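Local coordinates for protein transcriptional regulator, Crp/Fnr family (Eubacterium rectale ATCC 33656, PDB 3DV8) that probably regulates transcription as a dimer, joining a cyclic nucleotide-binding domain to a Crp-like helix-turn-helix domain expected to bind DNA, at residues I36-N41 with V93-E98; Q54-I59 with E66-R71; Y7-N12 with M75-L80; M42-L47 with I106-Y111. All blocks are in the same frame, centred on the assembly; numbering follows the deposited sequence.

Contact 1 (I36-N41 with V93-E98); sequences IIHNGN and VTIEAE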
loop_
_atom_site.group_PDB
_atom_site.type_symbol
_atom_site.label_atom_id
_atom_site.label_comp_id
_atom_site.label_asym_id
_atom_site.label_seq_id
_atom_site.Cartn_x
_atom_site.Cartn_y
_atom_site.Cartn_z
ATOM N N ILE A 36 -5.409 12.973 -18.222
ATOM C CA ILE A 36 -5.826 12.280 -17.004
ATOM C C ILE A 36 -6.980 11.370 -17.489
ATOM O O ILE A 36 -7.949 11.860 -18.060
ATOM C CB ILE A 36 -6.267 13.285 -15.897
ATOM C CG1 ILE A 36 -5.088 14.212 -15.547
ATOM C CG2 ILE A 36 -6.786 12.546 -14.660
ATOM C CD1 ILE A 36 -5.338 15.204 -14.412
ATOM N N ILE A 37 -6.819 10.056 -17.332
ATOM C CA ILE A 37 -7.823 9.050 -17.745
ATOM C C ILE A 37 -8.715 8.606 -16.579
ATOM O O ILE A 37 -9.827 8.126 -16.798
ATOM C CB ILE A 37 -7.168 7.848 -18.508
ATOM C CG1 ILE A 37 -6.323 6.957 -17.599
ATOM C CG2 ILE A 37 -6.329 8.371 -19.695
ATOM C CD1 ILE A 37 -5.370 6.051 -18.357
ATOM N N HIS A 38 -8.204 8.733 -15.352
ATOM C CA HIS A 38 -8.958 8.483 -14.122
ATOM C C HIS A 38 -8.567 9.538 -13.065
ATOM O O HIS A 38 -7.375 9.791 -12.861
ATOM C CB HIS A 38 -8.696 7.083 -13.606
ATOM C CG HIS A 38 -9.494 6.753 -12.390
ATOM N ND1 HIS A 38 -8.940 6.695 -11.132
ATOM C CD2 HIS A 38 -10.820 6.532 -12.231
ATOM C CE1 HIS A 38 -9.885 6.415 -10.257
ATOM N NE2 HIS A 38 -11.035 6.317 -10.894
ATOM N N ASN A 39 -9.565 10.142 -12.415
ATOM C CA ASN A 39 -9.353 11.209 -11.429
ATOM C C ASN A 39 -10.182 10.949 -10.178
ATOM O O ASN A 39 -11.196 11.598 -9.945
ATOM C CB ASN A 39 -9.677 12.577 -12.076
ATOM C CG ASN A 39 -9.299 13.778 -11.197
ATOM O OD1 ASN A 39 -8.343 13.737 -10.415
ATOM N ND2 ASN A 39 -10.040 14.866 -11.355
ATOM N N GLY A 40 -9.734 9.967 -9.396
ATOM C CA GLY A 40 -10.366 9.573 -8.140
ATOM C C GLY A 40 -11.818 9.153 -8.292
ATOM O O GLY A 40 -12.168 8.492 -9.272
ATOM N N ASN A 41 -12.660 9.593 -7.348
ATOM C CA ASN A 41 -14.106 9.295 -7.337
ATOM C C ASN A 41 -14.924 9.940 -8.463
ATOM O O ASN A 41 -16.089 9.586 -8.635
ATOM C CB ASN A 41 -14.739 9.689 -5.984
ATOM C CG ASN A 41 -14.177 8.904 -4.805
ATOM O OD1 ASN A 41 -13.630 7.813 -4.960
ATOM N ND2 ASN A 41 -14.333 9.457 -3.610
ATOM N N VAL A 93 -6.994 7.689 -6.411
ATOM C CA VAL A 93 -5.753 7.835 -7.161
ATOM C C VAL A 93 -6.052 8.540 -8.478
ATOM O O VAL A 93 -7.191 8.487 -8.965
ATOM C CB VAL A 93 -5.084 6.448 -7.454
ATOM C CG1 VAL A 93 -4.760 5.713 -6.149
ATOM C CG2 VAL A 93 -5.956 5.575 -8.369
ATOM N N THR A 94 -5.038 9.210 -9.027
ATOM C CA THR A 94 -5.121 9.858 -10.332
ATOM C C THR A 94 -4.230 9.045 -11.285
ATOM O O THR A 94 -3.093 8.706 -10.940
ATOM C CB THR A 94 -4.730 11.348 -10.264
ATOM O OG1 THR A 94 -5.632 12.013 -9.372
ATOM C CG2 THR A 94 -4.813 12.019 -11.647
ATOM N N ILE A 95 -4.777 8.701 -12.457
ATOM C CA ILE A 95 -4.064 7.934 -13.487
ATOM C C ILE A 95 -4.022 8.799 -14.744
ATOM O O ILE A 95 -5.068 9.323 -15.170
ATOM C CB ILE A 95 -4.728 6.572 -13.804
ATOM C CG1 ILE A 95 -5.037 5.788 -12.509
ATOM C CG2 ILE A 95 -3.815 5.751 -14.707
ATOM C CD1 ILE A 95 -5.890 4.561 -12.712
ATOM N N GLU A 96 -2.823 8.967 -15.310
ATOM C CA GLU A 96 -2.634 9.768 -16.522
ATOM C C GLU A 96 -1.616 9.146 -17.477
ATOM O O GLU A 96 -0.756 8.373 -17.045
ATOM C CB GLU A 96 -2.203 11.190 -16.142
ATOM C CG GLU A 96 -0.791 11.293 -15.554
ATOM C CD GLU A 96 -0.397 12.694 -15.121
ATOM O OE1 GLU A 96 -1.276 13.562 -14.932
ATOM O OE2 GLU A 96 0.817 12.915 -14.954
ATOM N N ALA A 97 -1.706 9.522 -18.756
ATOM C CA ALA A 97 -0.792 9.038 -19.804
ATOM C C ALA A 97 0.518 9.842 -19.804
ATOM O O ALA A 97 0.497 11.056 -20.031
ATOM C CB ALA A 97 -1.463 9.129 -21.192
ATOM N N GLU A 98 1.641 9.173 -19.544
ATOM C CA GLU A 98 2.980 9.807 -19.618
ATOM C C GLU A 98 3.538 9.887 -21.037
ATOM O O GLU A 98 4.426 10.696 -21.302
ATOM C CB GLU A 98 3.993 9.103 -18.723
ATOM C CG GLU A 98 3.820 9.429 -17.289
ATOM C CD GLU A 98 4.934 8.855 -16.461
ATOM O OE1 GLU A 98 5.129 7.611 -16.484
ATOM O OE2 GLU A 98 5.597 9.662 -15.781
#
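The imidazole of His-38 meets Val-93 and Ile-95 obliquely, the carbonyl O of Val-93 and CD1 of Ile-95 both approaching its ND1 corner. One face of the ring carries the backbone N of Gly-40, offset toward the rim. ND1 gives Val-93 O a weak, strongly bent hydrogen bond of 3.3 Å, and the same carbonyl also accepts Gly-40 N at 3.0 Å. NE2 lies near Asp-43 O, a second weak contact. On the sheet face of Ile-36 and Asn-39, the Asn-39 amide lies beside Thr-94, both pointing the same way, with OD1 3.4 Å from Thr-94 OG1.

The backbone forms a classic beta bulge. Ile-37 N and His-38 N both donate to Ile-95 O, at 2.9 Å for the former, while Ile-95 N returns a nearly straight bond of 2.8 Å to His-38 O. Ile-37 CG1 stands between its own backbone N and carbonyl carbon (chi1 70°), laying CG1 and CD1 against Ile-95 CG2. Ile-36 CG2 rests on Thr-94 CG2 at 3.6 Å.

Within the beta-roll of the cyclic nucleotide-binding domain, strand 94-97 lies between the outermost strand 36-39 and strand 55-60, pairing with the latter through Thr-94 to Tyr-58 and Glu-96 to Arg-56. Ile-37 and Ala-97 also pack on Val-31 of strand 27-31, in the other sheet.

Contact 2 (Q54-I59 with E66-R71); sequences QLRTYI and EITLYR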
loop_
_atom_site.group_PDB
_atom_site.type_symbol
_atom_site.label_atom_id
_atom_site.label_comp_id
_atom_site.label_asym_id
_atom_site.label_seq_id
_atom_site.Cartn_x
_atom_site.Cartn_y
_atom_site.Cartn_z
ATOM N N GLN A 54 2.434 4.240 -21.812
ATOM C CA GLN A 54 2.891 4.404 -20.438
ATOM C C GLN A 54 1.902 5.252 -19.621
ATOM O O GLN A 54 1.586 6.383 -20.012
ATOM C CB GLN A 54 4.284 5.036 -20.454
ATOM C CG GLN A 54 4.997 5.083 -19.094
ATOM C CD GLN A 54 6.386 5.703 -19.189
ATOM O OE1 GLN A 54 7.179 5.360 -20.067
ATOM N NE2 GLN A 54 6.684 6.610 -18.279
ATOM N N LEU A 55 1.396 4.668 -18.523
ATOM C CA LEU A 55 0.460 5.314 -17.595
ATOM C C LEU A 55 1.135 5.498 -16.244
ATOM O O LEU A 55 2.029 4.725 -15.865
ATOM C CB LEU A 55 -0.824 4.498 -17.418
ATOM C CG LEU A 55 -1.670 4.210 -18.665
ATOM C CD1 LEU A 55 -2.906 3.387 -18.267
ATOM C CD2 LEU A 55 -2.082 5.500 -19.400
ATOM N N ARG A 56 0.684 6.516 -15.524
ATOM C CA ARG A 56 1.225 6.871 -14.230
ATOM C C ARG A 56 0.105 7.029 -13.189
ATOM O O ARG A 56 -0.730 7.937 -13.318
ATOM C CB ARG A 56 1.958 8.190 -14.395
ATOM C CG ARG A 56 2.661 8.708 -13.156
ATOM C CD ARG A 56 2.544 10.210 -13.051
ATOM N NE ARG A 56 3.029 10.687 -11.758
ATOM C CZ ARG A 56 2.834 11.905 -11.264
ATOM N NH1 ARG A 56 2.087 12.794 -11.905
ATOM N NH2 ARG A 56 3.344 12.202 -10.075
ATOM N N THR A 57 0.106 6.153 -12.169
ATOM C CA THR A 57 -0.838 6.220 -11.053
ATOM C C THR A 57 -0.164 7.014 -9.939
ATOM O O THR A 57 0.935 6.687 -9.531
ATOM C CB THR A 57 -1.255 4.842 -10.564
ATOM O OG1 THR A 57 -1.917 4.176 -11.638
ATOM C CG2 THR A 57 -2.216 4.941 -9.360
ATOM N N TYR A 58 -0.826 8.075 -9.482
ATOM C CA TYR A 58 -0.306 8.938 -8.427
ATOM C C TYR A 58 -1.406 9.486 -7.518
ATOM O O TYR A 58 -2.614 9.323 -7.789
ATOM C CB TYR A 58 0.514 10.082 -9.042
ATOM C CG TYR A 58 -0.239 11.103 -9.897
ATOM C CD1 TYR A 58 -0.707 10.777 -11.183
ATOM C CD2 TYR A 58 -0.414 12.422 -9.452
ATOM C CE1 TYR A 58 -1.372 11.729 -11.987
ATOM C CE2 TYR A 58 -1.078 13.375 -10.239
ATOM C CZ TYR A 58 -1.549 13.024 -11.508
ATOM O OH TYR A 58 -2.198 13.966 -12.271
ATOM N N ILE A 59 -0.968 10.105 -6.426
ATOM C CA ILE A 59 -1.867 10.728 -5.467
ATOM C C ILE A 59 -1.477 12.189 -5.322
ATOM O O ILE A 59 -0.317 12.540 -5.498
ATOM C CB ILE A 59 -1.926 9.961 -4.115
ATOM C CG1 ILE A 59 -0.557 9.890 -3.411
ATOM C CG2 ILE A 59 -2.493 8.562 -4.359
ATOM C CD1 ILE A 59 -0.614 9.244 -2.037
ATOM N N GLU A 66 2.563 15.901 -5.104
ATOM C CA GLU A 66 2.340 14.602 -5.744
ATOM C C GLU A 66 3.436 13.588 -5.454
ATOM O O GLU A 66 4.571 13.975 -5.232
ATOM C CB GLU A 66 2.303 14.782 -7.274
ATOM C CG GLU A 66 1.143 15.586 -7.829
ATOM C CD GLU A 66 1.216 15.815 -9.347
ATOM O OE1 GLU A 66 1.976 15.139 -10.041
ATOM O OE2 GLU A 66 0.503 16.690 -9.863
ATOM N N ILE A 67 3.084 12.298 -5.497
ATOM C CA ILE A 67 4.053 11.179 -5.458
ATOM C C ILE A 67 3.494 10.030 -6.327
ATOM O O ILE A 67 2.322 9.687 -6.202
ATOM C CB ILE A 67 4.440 10.714 -4.010
ATOM C CG1 ILE A 67 5.585 9.684 -4.059
ATOM C CG2 ILE A 67 3.252 10.154 -3.250
ATOM C CD1 ILE A 67 6.144 9.281 -2.689
ATOM N N THR A 68 4.325 9.474 -7.217
ATOM C CA THR A 68 3.942 8.344 -8.082
ATOM C C THR A 68 3.886 7.046 -7.263
ATOM O O THR A 68 4.849 6.704 -6.575
ATOM C CB THR A 68 4.956 8.132 -9.250
ATOM O OG1 THR A 68 5.004 9.312 -10.058
ATOM C CG2 THR A 68 4.587 6.929 -10.131
ATOM N N LEU A 69 2.759 6.342 -7.343
ATOM C CA LEU A 69 2.599 5.055 -6.684
ATOM C C LEU A 69 3.277 3.971 -7.532
ATOM O O LEU A 69 4.071 3.185 -7.021
ATOM C CB LEU A 69 1.123 4.737 -6.440
ATOM C CG LEU A 69 0.351 5.735 -5.562
ATOM C CD1 LEU A 69 -1.057 5.220 -5.337
ATOM C CD2 LEU A 69 1.027 5.978 -4.220
ATOM N N TYR A 70 2.962 3.940 -8.820
ATOM C CA TYR A 70 3.549 2.978 -9.756
ATOM C C TYR A 70 3.271 3.423 -11.180
ATOM O O TYR A 70 2.461 4.330 -11.413
ATOM C CB TYR A 70 2.960 1.568 -9.538
ATOM C CG TYR A 70 1.446 1.521 -9.615
ATOM C CD1 TYR A 70 0.792 1.332 -10.839
ATOM C CD2 TYR A 70 0.662 1.684 -8.457
ATOM C CE1 TYR A 70 -0.601 1.316 -10.922
ATOM C CE2 TYR A 70 -0.736 1.657 -8.519
ATOM C CZ TYR A 70 -1.364 1.481 -9.761
ATOM O OH TYR A 70 -2.736 1.449 -9.841
ATOM N N ARG A 71 3.940 2.761 -12.117
ATOM C CA ARG A 71 3.752 2.976 -13.548
ATOM C C ARG A 71 3.278 1.679 -14.211
ATOM O O ARG A 71 3.651 0.577 -13.790
ATOM C CB ARG A 71 5.045 3.461 -14.193
ATOM C CG ARG A 71 5.348 4.933 -13.957
ATOM C CD ARG A 71 6.789 5.228 -14.352
ATOM N NE ARG A 71 7.075 6.626 -14.684
ATOM C CZ ARG A 71 8.302 7.126 -14.876
ATOM N NH1 ARG A 71 9.406 6.398 -14.681
ATOM N NH2 ARG A 71 8.441 8.400 -15.215
HETATM O O HOH W 1 -1.381 16.652 -11.576
#
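Arg-56 extends from the backbone with CG opposite its N (chi1 -177°), and a bend at chi2 (-142°) carries the guanidinium to Glu-66 and Thr-68. Tyr-58 CG lies between the backbone N and the carbonyl carbon (chi1 66°), which lays one ring face against that guanidinium. NH1 and NH2 both grip Glu-66 OE1 in a salt bridge, NH1 at 3.0 Å from above the carboxylate plane and NH2 from its anti side. NE donates in plane to Thr-68 OG1 at 2.9 Å, a hydroxyl also bonded to His-178. With an alanine at Arg-56, Glu-66 would probably lose its charge partner and the Tyr-58 ring the group lying over it. Leu-69 and Tyr-70 face Thr-57 in a classic beta bulge, and Thr-57 CB makes a CH-pi contact 3.7 Å from the Tyr-70 ring centroid. The hairpin formed by strands 55-60 and 66-72 is flanked by helices 119-145, 148-163 and 172-179, while Ile-59, Ile-67 and Leu-69 pack on Ile-140, Met-144 and Met-137 of the second subunit.

Contact 3 (Y7-N12 with M75-L80); sequences YFPLWN and MDMCLL
Two Met-aromatic contacts, Met-77 with Phe-8 and Met-75 with Tyr-7, join the N-terminal loop to strand 77-78, outermost in its sheet, and the loop leading into it; both methionines are selenomethionines in the crystal. Met-77 is the principal bump. Its side chain projects from the strand into a hollow lined by Phe-8 and Pro-9 of the loop, Leu-49 of the neighbouring strand and Tyr-124 of helix 119-145. SE arrives at the edge of the Phe-8 ring, almost in its plane, 4.8 Å from the centroid and equally close to CD1 and CE1. Although the CB of Phe-8 heads away from strand 77-78, CG set anti to the backbone N (chi1 -174°) brings the ring back to the selenium. A bend about the CG-SE bond of Met-77 (chi3 -75°) sends the methyl CE to the proline, where CE lies 3.4 Å from Pro-9 CD.

Phe-8 is itself packed within the loop: Leu-10 CB sits over one face of its ring, offset toward the rim, and Leu-14 and Leu-49 also touch it. Farther out, Tyr-7 and Met-75 cross at about a right angle, and SE lies obliquely to the ring, 5.4 Å from its centroid. No hydrogen bond spans the two segments, so shape and apolar contact carry the junction. There Met-75 CG lies 3.3 Å from Tyr-7 CD2.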
loop_
_atom_site.group_PDB
_atom_site.type_symbol
_atom_site.label_atom_id
_atom_site.label_comp_id
_atom_site.label_asym_id
_atom_site.label_seq_id
_atom_site.Cartn_x
_atom_site.Cartn_y
_atom_site.Cartn_z
ATOM N N TYR A 7 -2.931 -9.803 -25.442
ATOM C CA TYR A 7 -2.402 -9.041 -24.290
ATOM C C TYR A 7 -3.136 -9.280 -22.954
ATOM O O TYR A 7 -2.714 -8.760 -21.914
ATOM C CB TYR A 7 -2.483 -7.525 -24.620
ATOM C CG TYR A 7 -1.609 -7.049 -25.785
ATOM C CD1 TYR A 7 -1.852 -7.447 -27.123
ATOM C CD2 TYR A 7 -0.559 -6.152 -25.559
ATOM C CE1 TYR A 7 -1.044 -6.998 -28.175
ATOM C CE2 TYR A 7 0.250 -5.696 -26.608
ATOM C CZ TYR A 7 0.002 -6.119 -27.906
ATOM O OH TYR A 7 0.805 -5.652 -28.913
ATOM N N PHE A 8 -4.222 -10.054 -22.996
ATOM C CA PHE A 8 -5.086 -10.343 -21.850
ATOM C C PHE A 8 -4.875 -11.833 -21.493
ATOM O O PHE A 8 -5.429 -12.708 -22.176
ATOM C CB PHE A 8 -6.530 -10.014 -22.272
ATOM C CG PHE A 8 -7.556 -10.115 -21.173
ATOM C CD1 PHE A 8 -7.447 -9.340 -20.018
ATOM C CD2 PHE A 8 -8.687 -10.916 -21.333
ATOM C CE1 PHE A 8 -8.423 -9.411 -19.007
ATOM C CE2 PHE A 8 -9.669 -10.991 -20.337
ATOM C CZ PHE A 8 -9.538 -10.231 -19.170
ATOM N N PRO A 9 -4.066 -12.129 -20.439
ATOM C CA PRO A 9 -3.741 -13.530 -20.078
ATOM C C PRO A 9 -4.902 -14.343 -19.480
ATOM O O PRO A 9 -4.863 -15.575 -19.507
ATOM C CB PRO A 9 -2.591 -13.375 -19.071
ATOM C CG PRO A 9 -2.845 -12.091 -18.428
ATOM C CD PRO A 9 -3.463 -11.190 -19.474
ATOM N N LEU A 10 -5.912 -13.650 -18.952
ATOM C CA LEU A 10 -7.142 -14.271 -18.432
ATOM C C LEU A 10 -8.056 -14.850 -19.549
ATOM O O LEU A 10 -8.926 -15.670 -19.256
ATOM C CB LEU A 10 -7.910 -13.224 -17.613
ATOM C CG LEU A 10 -9.191 -13.565 -16.860
ATOM C CD1 LEU A 10 -8.975 -14.688 -15.842
ATOM C CD2 LEU A 10 -9.686 -12.285 -16.189
ATOM N N TRP A 11 -7.847 -14.418 -20.802
ATOM C CA TRP A 11 -8.634 -14.838 -21.981
ATOM C C TRP A 11 -8.801 -16.349 -22.170
ATOM O O TRP A 11 -9.905 -16.809 -22.479
ATOM C CB TRP A 11 -8.031 -14.249 -23.271
ATOM C CG TRP A 11 -8.888 -14.454 -24.488
ATOM C CD1 TRP A 11 -8.782 -15.464 -25.412
ATOM C CD2 TRP A 11 -9.992 -13.644 -24.904
ATOM N NE1 TRP A 11 -9.746 -15.324 -26.384
ATOM C CE2 TRP A 11 -10.502 -14.216 -26.101
ATOM C CE3 TRP A 11 -10.603 -12.487 -24.388
ATOM C CZ2 TRP A 11 -11.594 -13.665 -26.792
ATOM C CZ3 TRP A 11 -11.689 -11.937 -25.071
ATOM C CH2 TRP A 11 -12.172 -12.528 -26.265
ATOM N N ASN A 12 -7.709 -17.098 -22.013
ATOM C CA ASN A 12 -7.742 -18.574 -22.139
ATOM C C ASN A 12 -8.553 -19.236 -21.025
ATOM O O ASN A 12 -9.090 -20.319 -21.227
ATOM C CB ASN A 12 -6.333 -19.162 -22.169
ATOM C CG ASN A 12 -5.560 -18.743 -23.394
ATOM O OD1 ASN A 12 -4.626 -17.942 -23.310
ATOM N ND2 ASN A 12 -5.976 -19.241 -24.552
HETATM N N MSE A 75 1.217 -4.069 -22.123
HETATM C CA MSE A 75 0.690 -5.351 -21.570
HETATM C C MSE A 75 0.195 -5.363 -20.117
HETATM O O MSE A 75 -0.435 -6.340 -19.717
HETATM C CB MSE A 75 1.630 -6.538 -21.826
HETATM C CG MSE A 75 1.755 -6.876 -23.277
HETATM SE SE MSE A 75 3.234 -8.023 -23.583
HETATM C CE MSE A 75 4.753 -6.657 -23.322
ATOM N N ASP A 76 0.458 -4.311 -19.338
ATOM C CA ASP A 76 -0.075 -4.208 -17.973
ATOM C C ASP A 76 -1.585 -3.978 -18.009
ATOM O O ASP A 76 -2.148 -3.615 -19.046
ATOM C CB ASP A 76 0.580 -3.060 -17.167
ATOM C CG ASP A 76 1.914 -3.439 -16.550
ATOM O OD1 ASP A 76 2.020 -4.547 -15.981
ATOM O OD2 ASP A 76 2.840 -2.595 -16.560
HETATM N N MSE A 77 -2.225 -4.233 -16.870
HETATM C CA MSE A 77 -3.641 -3.951 -16.667
HETATM C C MSE A 77 -3.830 -2.995 -15.524
HETATM O O MSE A 77 -3.200 -3.132 -14.490
HETATM C CB MSE A 77 -4.451 -5.208 -16.407
HETATM C CG MSE A 77 -5.377 -5.582 -17.537
HETATM SE SE MSE A 77 -5.814 -7.429 -17.323
HETATM C CE MSE A 77 -4.012 -8.161 -17.986
ATOM N N CYS A 78 -4.727 -2.040 -15.727
ATOM C CA CYS A 78 -5.076 -1.064 -14.719
ATOM C C CYS A 78 -6.353 -1.553 -14.049
ATOM O O CYS A 78 -7.354 -1.764 -14.731
ATOM C CB CYS A 78 -5.303 0.292 -15.367
ATOM S SG CYS A 78 -5.649 1.565 -14.185
ATOM N N LEU A 79 -6.300 -1.764 -12.735
ATOM C CA LEU A 79 -7.468 -2.165 -11.943
ATOM C C LEU A 79 -8.143 -0.967 -11.283
ATOM O O LEU A 79 -9.377 -0.883 -11.289
ATOM C CB LEU A 79 -7.075 -3.181 -10.857
ATOM C CG LEU A 79 -8.160 -3.719 -9.904
ATOM C CD1 LEU A 79 -9.398 -4.212 -10.647
ATOM C CD2 LEU A 79 -7.602 -4.837 -9.042
ATOM N N LEU A 80 -7.332 -0.044 -10.740
ATOM C CA LEU A 80 -7.821 1.117 -9.953
ATOM C C LEU A 80 -8.602 2.190 -10.724
ATOM O O LEU A 80 -9.211 3.075 -10.107
ATOM C CB LEU A 80 -6.687 1.736 -9.114
ATOM C CG LEU A 80 -5.938 0.771 -8.175
ATOM C CD1 LEU A 80 -4.837 1.516 -7.422
ATOM C CD2 LEU A 80 -6.870 0.048 -7.196
#

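Contact 4 (M42-L47 with I106-Y111); sequences MDCTGL and IPAEIY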
loop_
_atom_site.group_PDB
_atom_site.type_symbol
_atom_site.label_atom_id
_atom_site.label_comp_id
_atom_site.label_asym_id
_atom_site.label_seq_id
_atom_site.Cartn_x
_atom_site.Cartn_y
_atom_site.Cartn_z
HETATM N N MSE A 42 -14.337 10.884 -9.203
HETATM C CA MSE A 42 -15.002 11.537 -10.349
HETATM C C MSE A 42 -15.325 10.535 -11.468
HETATM O O MSE A 42 -16.400 10.598 -12.047
HETATM C CB MSE A 42 -14.130 12.661 -10.954
HETATM C CG MSE A 42 -13.637 13.776 -10.010
HETATM SE SE MSE A 42 -15.048 14.687 -9.007
HETATM C CE MSE A 42 -15.393 13.382 -7.507
ATOM N N ASP A 43 -14.394 9.614 -11.736
ATOM C CA ASP A 43 -14.488 8.626 -12.818
ATOM C C ASP A 43 -14.481 7.180 -12.323
ATOM O O ASP A 43 -13.921 6.867 -11.273
ATOM C CB ASP A 43 -13.270 8.786 -13.737
ATOM C CG ASP A 43 -13.198 10.158 -14.381
ATOM O OD1 ASP A 43 -14.129 10.507 -15.148
ATOM O OD2 ASP A 43 -12.198 10.882 -14.143
ATOM N N CYS A 44 -15.114 6.310 -13.103
ATOM C CA CYS A 44 -15.066 4.860 -12.889
ATOM C C CYS A 44 -15.327 4.185 -14.238
ATOM O O CYS A 44 -16.327 3.487 -14.440
ATOM C CB CYS A 44 -16.026 4.391 -11.808
ATOM S SG CYS A 44 -15.666 2.671 -11.418
ATOM N N THR A 45 -14.392 4.431 -15.153
ATOM C CA THR A 45 -14.470 3.980 -16.543
ATOM C C THR A 45 -14.443 2.457 -16.690
ATOM O O THR A 45 -15.396 1.859 -17.199
ATOM C CB THR A 45 -13.356 4.649 -17.396
ATOM O OG1 THR A 45 -12.093 4.511 -16.732
ATOM C CG2 THR A 45 -13.652 6.139 -17.575
ATOM N N GLY A 46 -13.374 1.840 -16.203
ATOM C CA GLY A 46 -13.220 0.385 -16.267
ATOM C C GLY A 46 -11.775 -0.044 -16.179
ATOM O O GLY A 46 -10.899 0.788 -15.926
ATOM N N LEU A 47 -11.535 -1.342 -16.372
ATOM C CA LEU A 47 -10.168 -1.881 -16.381
ATOM C C LEU A 47 -9.532 -1.481 -17.705
ATOM O O LEU A 47 -10.206 -1.518 -18.731
ATOM C CB LEU A 47 -10.118 -3.406 -16.203
ATOM C CG LEU A 47 -10.400 -3.928 -14.787
ATOM C CD1 LEU A 47 -11.875 -3.834 -14.374
ATOM C CD2 LEU A 47 -9.934 -5.354 -14.691
ATOM N N ILE A 106 -12.357 -2.376 -20.608
ATOM C CA ILE A 106 -13.406 -3.348 -20.317
ATOM C C ILE A 106 -14.291 -2.564 -19.345
ATOM O O ILE A 106 -13.819 -2.246 -18.254
ATOM C CB ILE A 106 -12.875 -4.629 -19.622
ATOM C CG1 ILE A 106 -11.823 -5.333 -20.483
ATOM C CG2 ILE A 106 -14.040 -5.590 -19.311
ATOM C CD1 ILE A 106 -11.185 -6.519 -19.788
ATOM N N PRO A 107 -15.541 -2.198 -19.733
ATOM C CA PRO A 107 -16.449 -1.468 -18.818
ATOM C C PRO A 107 -16.581 -2.114 -17.426
ATOM O O PRO A 107 -16.624 -3.344 -17.333
ATOM C CB PRO A 107 -17.790 -1.489 -19.567
ATOM C CG PRO A 107 -17.401 -1.501 -20.990
ATOM C CD PRO A 107 -16.185 -2.400 -21.046
ATOM N N ALA A 108 -16.616 -1.276 -16.383
ATOM C CA ALA A 108 -16.654 -1.718 -14.979
ATOM C C ALA A 108 -17.839 -2.615 -14.646
ATOM O O ALA A 108 -17.652 -3.665 -14.034
ATOM C CB ALA A 108 -16.614 -0.526 -14.042
ATOM N N GLU A 109 -19.044 -2.212 -15.059
ATOM C CA GLU A 109 -20.277 -3.008 -14.822
ATOM C C GLU A 109 -20.179 -4.434 -15.392
ATOM O O GLU A 109 -20.606 -5.390 -14.745
ATOM C CB GLU A 109 -21.571 -2.297 -15.310
ATOM C CG GLU A 109 -21.773 -2.033 -16.841
ATOM C CD GLU A 109 -21.093 -0.760 -17.378
ATOM O OE1 GLU A 109 -19.971 -0.405 -16.922
ATOM O OE2 GLU A 109 -21.691 -0.119 -18.281
ATOM N N ILE A 110 -19.582 -4.542 -16.580
ATOM C CA ILE A 110 -19.353 -5.810 -17.278
ATOM C C ILE A 110 -18.330 -6.671 -16.559
ATOM O O ILE A 110 -18.569 -7.865 -16.347
ATOM C CB ILE A 110 -18.905 -5.562 -18.740
ATOM C CG1 ILE A 110 -20.106 -5.067 -19.544
ATOM C CG2 ILE A 110 -18.332 -6.823 -19.387
ATOM C CD1 ILE A 110 -19.741 -4.484 -20.836
ATOM N N TYR A 111 -17.197 -6.068 -16.199
ATOM C CA TYR A 111 -16.125 -6.783 -15.493
ATOM C C TYR A 111 -16.601 -7.246 -14.097
ATOM O O TYR A 111 -16.370 -8.403 -13.729
ATOM C CB TYR A 111 -14.839 -5.944 -15.424
ATOM C CG TYR A 111 -13.644 -6.757 -14.987
ATOM C CD1 TYR A 111 -12.879 -7.483 -15.911
ATOM C CD2 TYR A 111 -13.295 -6.827 -13.656
ATOM C CE1 TYR A 111 -11.773 -8.253 -15.502
ATOM C CE2 TYR A 111 -12.198 -7.597 -13.222
ATOM C CZ TYR A 111 -11.440 -8.306 -14.150
ATOM O OH TYR A 111 -10.364 -9.055 -13.729
#
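Leu-47 and Tyr-111 meet where strand 101-107, paired antiparallel with strand 46-50 in the beta-roll, runs directly into helix 108-117. The leucine places CD2 over the centre of the tyrosine ring, a CH-pi contact 3.4 Å from the centroid and 14° off the normal, while Leu-47 CD1 lies against CG and CD2 of Tyr-111. With CG trans to the backbone N (chi1 -167°), the Tyr-111 ring swings back from the first helical turn toward the strand. Its hydroxyl is bonded to Thr-125 OG1 of helix 119-145. Replacing Tyr-111 by an alanine would probably uncover both leucine methyls and leave Thr-125 without this partner.

Behind these side chains, Ile-106 N donates to Leu-47 O at 3.0 Å, and Leu-47 N returns a weak bond to Ile-106 O. Pro-107 takes the N-cap position, its O accepting Tyr-111 N, and Ala-108 N makes a weak bond to Thr-45 O. Gly-46 adopts backbone angles that call for glycine, and a CB there would run into Ile-106 O. Farther out, Cys-44 forms a disulfide with Cys-84, and its SG lies 4.2 Å from Ala-108 CB.

The four contacts divide between the two sheets of the beta-roll. Contacts 1 and 2, with centres about 9 Å apart, share the sheet in which strands 94-97 and 55-60 are neighbours; contacts 3 and 4, about 14 Å apart, reach the other through strands 77-78 and 46-50. Ile-95 CD1 packing on Cys-78 SG bridges the sheets between contacts 1 and 3. Along the chain, contact 2 is a local hairpin nested inside the loops closed by the other three, which cross one another in sequence. Contact 2 faces the second subunit and the helix-turn-helix domain, whereas contact 4, about 19 Å away between centres, lies where the roll passes into helix 108-117.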